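Local structure of putative uncharacterized protein (Bacteroides vulgatus, 4F7A) at residues Y110-V122 and D161-E175. The protein probably binds glycans, perhaps mucin O-glycans, at the outer membrane as a SusD-like lipoprotein. Residues are numbered along the deposited sequence; the frame is centred on the assembly and turned at random. Where two conformers were deposited one is given.
Sequences YKHFYGATLILKV and DLDKAVDALDTYLKE
The imidazole of His112 lies flat on the phenol ring of Tyr172 in an offset stack, centroids 4.1 Å apart and planes at 11°. CG of Tyr172 is anti to the backbone N (chi1 166°), and this carries the ring up alongside helix 111-122. CB of Tyr172 packs on CB of Lys111. CB of His112 lies 3.6 Å from the centroid of the Tyr172 ring, over its face, a CH-pi contact. CE1 of Tyr172 sits over the centre of the imidazole, 3.4 Å from CG of His112. CZ and OH of Tyr172 border CD2 of His112, and this OH is also hydrogen-bonded to the backbone O of Lys178. The ring of Phe113 covers the opposite face of the imidazole. With an alanine at Tyr172, the imidazole is likely to lose the stacking partner on one face and the O of Lys178 its hydrogen bond.

Beside the stack, Lys111 bends at its last torsion (chi4 78°) and sets NZ 3.0 Å from OE1 of Glu175, on the syn lone pair, in a salt bridge. NZ also bonds the backbone O of Ala108. Further along, the backbones come close: CA of Gly115 is 3.9 Å from CA of Ala165. Leu169 fits as a knob among His112, Gly115, Ala116 and Ile119, with its CD1 against CA of Gly115. CG1 of Ile119 rests on CB of Ala165 at 3.6 Å. At the far end a water bridges NZ of Lys121 and OD1 of Asp161. The same NZ also bonds OG1 of Thr101, and OD2 of Asp161 bonds OH of Tyr137. Helix 193-210 touches Ile119, Leu162 and Leu169. The axes of helix segments 111-122 and 161-174 approach to 7.7 Å at closest and run roughly antiparallel, consistent with the TPR-like helical packing of SusD homologs.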
# COMPACT_ATOMS: atom_id res chain seq x y z
N TYR A 110 -11.79 11.79 -26.09
CA TYR A 110 -11.62 11.13 -24.79
C TYR A 110 -10.16 11.01 -24.33
O TYR A 110 -9.79 10.05 -23.67
CB TYR A 110 -12.27 9.75 -24.82
CG TYR A 110 -13.77 9.86 -24.87
CD1 TYR A 110 -14.49 10.16 -23.72
CD2 TYR A 110 -14.46 9.73 -26.06
CE1 TYR A 110 -15.86 10.29 -23.74
CE2 TYR A 110 -15.85 9.86 -26.10
CZ TYR A 110 -16.55 10.13 -24.93
OH TYR A 110 -17.93 10.27 -24.94
N LYS A 111 -9.35 12.01 -24.66
CA LYS A 111 -7.96 12.01 -24.20
C LYS A 111 -7.85 12.02 -22.69
O LYS A 111 -6.93 11.40 -22.13
CB LYS A 111 -7.22 13.22 -24.77
CG LYS A 111 -7.06 13.18 -26.28
CD LYS A 111 -6.29 14.39 -26.79
CE LYS A 111 -6.17 14.38 -28.31
NZ LYS A 111 -7.43 14.82 -28.97
N HIS A 112 -8.77 12.74 -22.03
CA HIS A 112 -8.86 12.74 -20.58
C HIS A 112 -9.19 11.36 -19.99
O HIS A 112 -8.58 10.96 -18.98
CB HIS A 112 -9.81 13.83 -20.05
CG HIS A 112 -11.23 13.74 -20.54
ND1 HIS A 112 -11.58 13.28 -21.79
CD2 HIS A 112 -12.38 14.14 -19.95
CE1 HIS A 112 -12.89 13.37 -21.95
NE2 HIS A 112 -13.41 13.88 -20.84
N PHE A 113 -10.13 10.64 -20.60
CA PHE A 113 -10.48 9.29 -20.11
C PHE A 113 -9.34 8.30 -20.35
O PHE A 113 -9.11 7.39 -19.56
CB PHE A 113 -11.73 8.75 -20.82
CG PHE A 113 -13.07 9.28 -20.27
CD1 PHE A 113 -13.17 10.53 -19.65
CD2 PHE A 113 -14.24 8.55 -20.48
CE1 PHE A 113 -14.39 11.01 -19.21
CE2 PHE A 113 -15.48 9.02 -20.04
CZ PHE A 113 -15.56 10.25 -19.40
N TYR A 114 -8.65 8.48 -21.47
CA TYR A 114 -7.43 7.71 -21.78
C TYR A 114 -6.37 7.94 -20.71
O TYR A 114 -5.86 6.99 -20.11
CB TYR A 114 -6.89 8.12 -23.16
CG TYR A 114 -5.54 7.49 -23.52
CD1 TYR A 114 -5.34 6.11 -23.45
CD2 TYR A 114 -4.48 8.28 -23.94
CE1 TYR A 114 -4.09 5.53 -23.80
CE2 TYR A 114 -3.25 7.72 -24.28
CZ TYR A 114 -3.05 6.35 -24.19
OH TYR A 114 -1.83 5.82 -24.55
N GLY A 115 -6.07 9.20 -20.42
CA GLY A 115 -5.13 9.52 -19.34
C GLY A 115 -5.50 8.90 -18.00
O GLY A 115 -4.68 8.28 -17.33
N ALA A 116 -6.76 9.08 -17.61
CA ALA A 116 -7.25 8.52 -16.35
C ALA A 116 -7.15 6.99 -16.30
O ALA A 116 -6.80 6.42 -15.28
CB ALA A 116 -8.73 8.99 -16.12
N THR A 117 -7.48 6.33 -17.40
CA THR A 117 -7.38 4.89 -17.50
C THR A 117 -5.96 4.45 -17.21
O THR A 117 -5.75 3.52 -16.43
CB THR A 117 -7.75 4.37 -18.91
OG1 THR A 117 -9.13 4.58 -19.14
CG2 THR A 117 -7.44 2.87 -19.04
N LEU A 118 -4.99 5.11 -17.83
CA LEU A 118 -3.58 4.73 -17.67
C LEU A 118 -3.13 4.88 -16.23
O LEU A 118 -2.46 4.00 -15.70
CB LEU A 118 -2.68 5.56 -18.58
CG LEU A 118 -2.82 5.21 -20.06
CD1 LEU A 118 -1.90 6.07 -20.93
CD2 LEU A 118 -2.56 3.74 -20.31
N ILE A 119 -3.50 6.00 -15.61
CA ILE A 119 -3.15 6.24 -14.20
C ILE A 119 -3.75 5.15 -13.31
O ILE A 119 -3.08 4.56 -12.46
CB ILE A 119 -3.57 7.67 -13.76
CG1 ILE A 119 -2.78 8.72 -14.56
CG2 ILE A 119 -3.31 7.89 -12.23
CD1 ILE A 119 -3.46 10.07 -14.69
N LEU A 120 -5.03 4.86 -13.49
CA LEU A 120 -5.65 3.81 -12.70
C LEU A 120 -5.00 2.44 -12.93
O LEU A 120 -4.88 1.64 -12.02
CB LEU A 120 -7.15 3.73 -13.00
CG LEU A 120 -7.99 4.91 -12.56
CD1 LEU A 120 -9.42 4.73 -13.13
CD2 LEU A 120 -7.96 5.11 -11.03
N LYS A 121 -4.59 2.17 -14.17
CA LYS A 121 -3.98 0.88 -14.51
C LYS A 121 -2.64 0.71 -13.78
O LYS A 121 -2.33 -0.37 -13.24
CB LYS A 121 -3.83 0.80 -16.03
CG LYS A 121 -3.35 -0.54 -16.53
CD LYS A 121 -3.56 -0.69 -18.04
CE LYS A 121 -2.65 0.21 -18.86
NZ LYS A 121 -2.88 0.12 -20.36
N VAL A 122 -1.87 1.79 -13.72
CA VAL A 122 -0.60 1.78 -12.99
C VAL A 122 -0.85 1.70 -11.49
O VAL A 122 -0.17 0.96 -10.77
CB VAL A 122 0.26 3.03 -13.30
CG1 VAL A 122 1.49 3.06 -12.38
CG2 VAL A 122 0.65 3.05 -14.74
N ASP A 161 3.67 4.58 -19.12
CA ASP A 161 2.22 4.82 -19.09
C ASP A 161 1.87 6.13 -18.39
O ASP A 161 0.97 6.85 -18.81
CB ASP A 161 1.47 3.66 -18.43
CG ASP A 161 1.27 2.47 -19.36
OD1 ASP A 161 1.37 2.65 -20.59
OD2 ASP A 161 1.01 1.37 -18.85
N LEU A 162 2.57 6.45 -17.31
CA LEU A 162 2.36 7.72 -16.66
C LEU A 162 2.76 8.88 -17.57
O LEU A 162 2.10 9.92 -17.56
CB LEU A 162 3.06 7.79 -15.30
CG LEU A 162 2.48 6.86 -14.24
CD1 LEU A 162 3.32 6.98 -12.92
CD2 LEU A 162 1.00 7.10 -13.96
N ASP A 163 3.81 8.71 -18.37
CA ASP A 163 4.17 9.76 -19.34
C ASP A 163 3.05 9.96 -20.36
O ASP A 163 2.68 11.09 -20.69
CB ASP A 163 5.44 9.39 -20.12
CG ASP A 163 6.71 9.43 -19.26
OD1 ASP A 163 6.71 10.07 -18.20
OD2 ASP A 163 7.71 8.82 -19.68
N LYS A 164 2.53 8.85 -20.88
CA LYS A 164 1.45 8.93 -21.87
C LYS A 164 0.22 9.59 -21.24
O LYS A 164 -0.44 10.43 -21.86
CB LYS A 164 1.09 7.53 -22.38
CG LYS A 164 2.10 6.95 -23.35
CD LYS A 164 1.81 5.49 -23.60
CE LYS A 164 2.70 4.96 -24.70
NZ LYS A 164 2.42 3.52 -24.87
N ALA A 165 -0.06 9.22 -19.99
CA ALA A 165 -1.21 9.77 -19.28
C ALA A 165 -1.12 11.28 -19.10
O ALA A 165 -2.09 11.98 -19.39
CB ALA A 165 -1.38 9.10 -17.90
N VAL A 166 -0.01 11.78 -18.54
CA VAL A 166 0.12 13.22 -18.27
C VAL A 166 0.15 14.02 -19.58
O VAL A 166 -0.40 15.12 -19.66
CB VAL A 166 1.32 13.59 -17.32
CG1 VAL A 166 1.19 12.89 -15.94
CG2 VAL A 166 2.67 13.30 -17.92
N ASP A 167 0.73 13.44 -20.64
CA ASP A 167 0.70 14.05 -21.97
C ASP A 167 -0.74 14.19 -22.47
O ASP A 167 -1.15 15.25 -22.93
CB ASP A 167 1.51 13.22 -22.96
CG ASP A 167 3.01 13.46 -22.87
OD1 ASP A 167 3.43 14.33 -22.07
OD2 ASP A 167 3.76 12.78 -23.60
N ALA A 168 -1.49 13.10 -22.40
CA ALA A 168 -2.89 13.07 -22.88
C ALA A 168 -3.76 14.11 -22.14
O ALA A 168 -4.51 14.85 -22.77
CB ALA A 168 -3.48 11.67 -22.73
N LEU A 169 -3.65 14.15 -20.82
CA LEU A 169 -4.47 15.07 -20.02
C LEU A 169 -4.06 16.52 -20.24
O LEU A 169 -4.91 17.41 -20.31
CB LEU A 169 -4.40 14.70 -18.54
CG LEU A 169 -5.23 13.48 -18.16
CD1 LEU A 169 -4.57 12.65 -17.08
CD2 LEU A 169 -6.65 13.84 -17.77
N ASP A 170 -2.76 16.77 -20.37
CA ASP A 170 -2.28 18.12 -20.69
C ASP A 170 -2.74 18.55 -22.09
O ASP A 170 -3.23 19.67 -22.28
CB ASP A 170 -0.76 18.17 -20.55
CG ASP A 170 -0.20 19.51 -20.94
OD1 ASP A 170 -0.58 20.51 -20.31
OD2 ASP A 170 0.61 19.56 -21.88
N THR A 171 -2.62 17.66 -23.07
CA THR A 171 -3.18 17.95 -24.40
C THR A 171 -4.68 18.23 -24.36
O THR A 171 -5.17 19.18 -24.99
CB THR A 171 -2.90 16.82 -25.38
OG1 THR A 171 -1.50 16.66 -25.48
CG2 THR A 171 -3.46 17.15 -26.78
N TYR A 172 -5.42 17.40 -23.62
CA TYR A 172 -6.86 17.59 -23.49
C TYR A 172 -7.15 19.02 -23.03
O TYR A 172 -8.03 19.68 -23.57
CB TYR A 172 -7.43 16.59 -22.47
CG TYR A 172 -8.83 16.87 -21.98
CD1 TYR A 172 -9.94 16.42 -22.69
CD2 TYR A 172 -9.04 17.56 -20.79
CE1 TYR A 172 -11.24 16.67 -22.23
CE2 TYR A 172 -10.32 17.81 -20.32
CZ TYR A 172 -11.42 17.36 -21.04
OH TYR A 172 -12.67 17.62 -20.57
N LEU A 173 -6.40 19.48 -22.03
CA LEU A 173 -6.61 20.83 -21.51
C LEU A 173 -6.18 21.91 -22.48
O LEU A 173 -6.90 22.90 -22.66
CB LEU A 173 -5.92 21.03 -20.17
CG LEU A 173 -6.56 20.32 -18.97
CD1 LEU A 173 -5.60 20.45 -17.76
CD2 LEU A 173 -7.98 20.88 -18.62
N LYS A 174 -5.01 21.75 -23.11
CA LYS A 174 -4.52 22.75 -24.06
C LYS A 174 -5.42 22.86 -25.30
O LYS A 174 -5.46 23.91 -25.94
CB LYS A 174 -3.06 22.48 -24.46
CG LYS A 174 -2.05 22.75 -23.33
CD LYS A 174 -0.65 22.31 -23.70
CE LYS A 174 0.36 22.76 -22.64
NZ LYS A 174 1.64 21.98 -22.68
N GLU A 175 -6.15 21.79 -25.64
CA GLU A 175 -7.12 21.82 -26.74
C GLU A 175 -8.46 22.44 -26.33
O GLU A 175 -9.39 22.45 -27.15
CB GLU A 175 -7.40 20.40 -27.28
CG GLU A 175 -6.28 19.77 -28.09
CD GLU A 175 -6.59 18.31 -28.51
OE1 GLU A 175 -7.52 17.67 -27.95
OE2 GLU A 175 -5.88 17.79 -29.39
O HOH W 1 -0.86 1.57 -21.84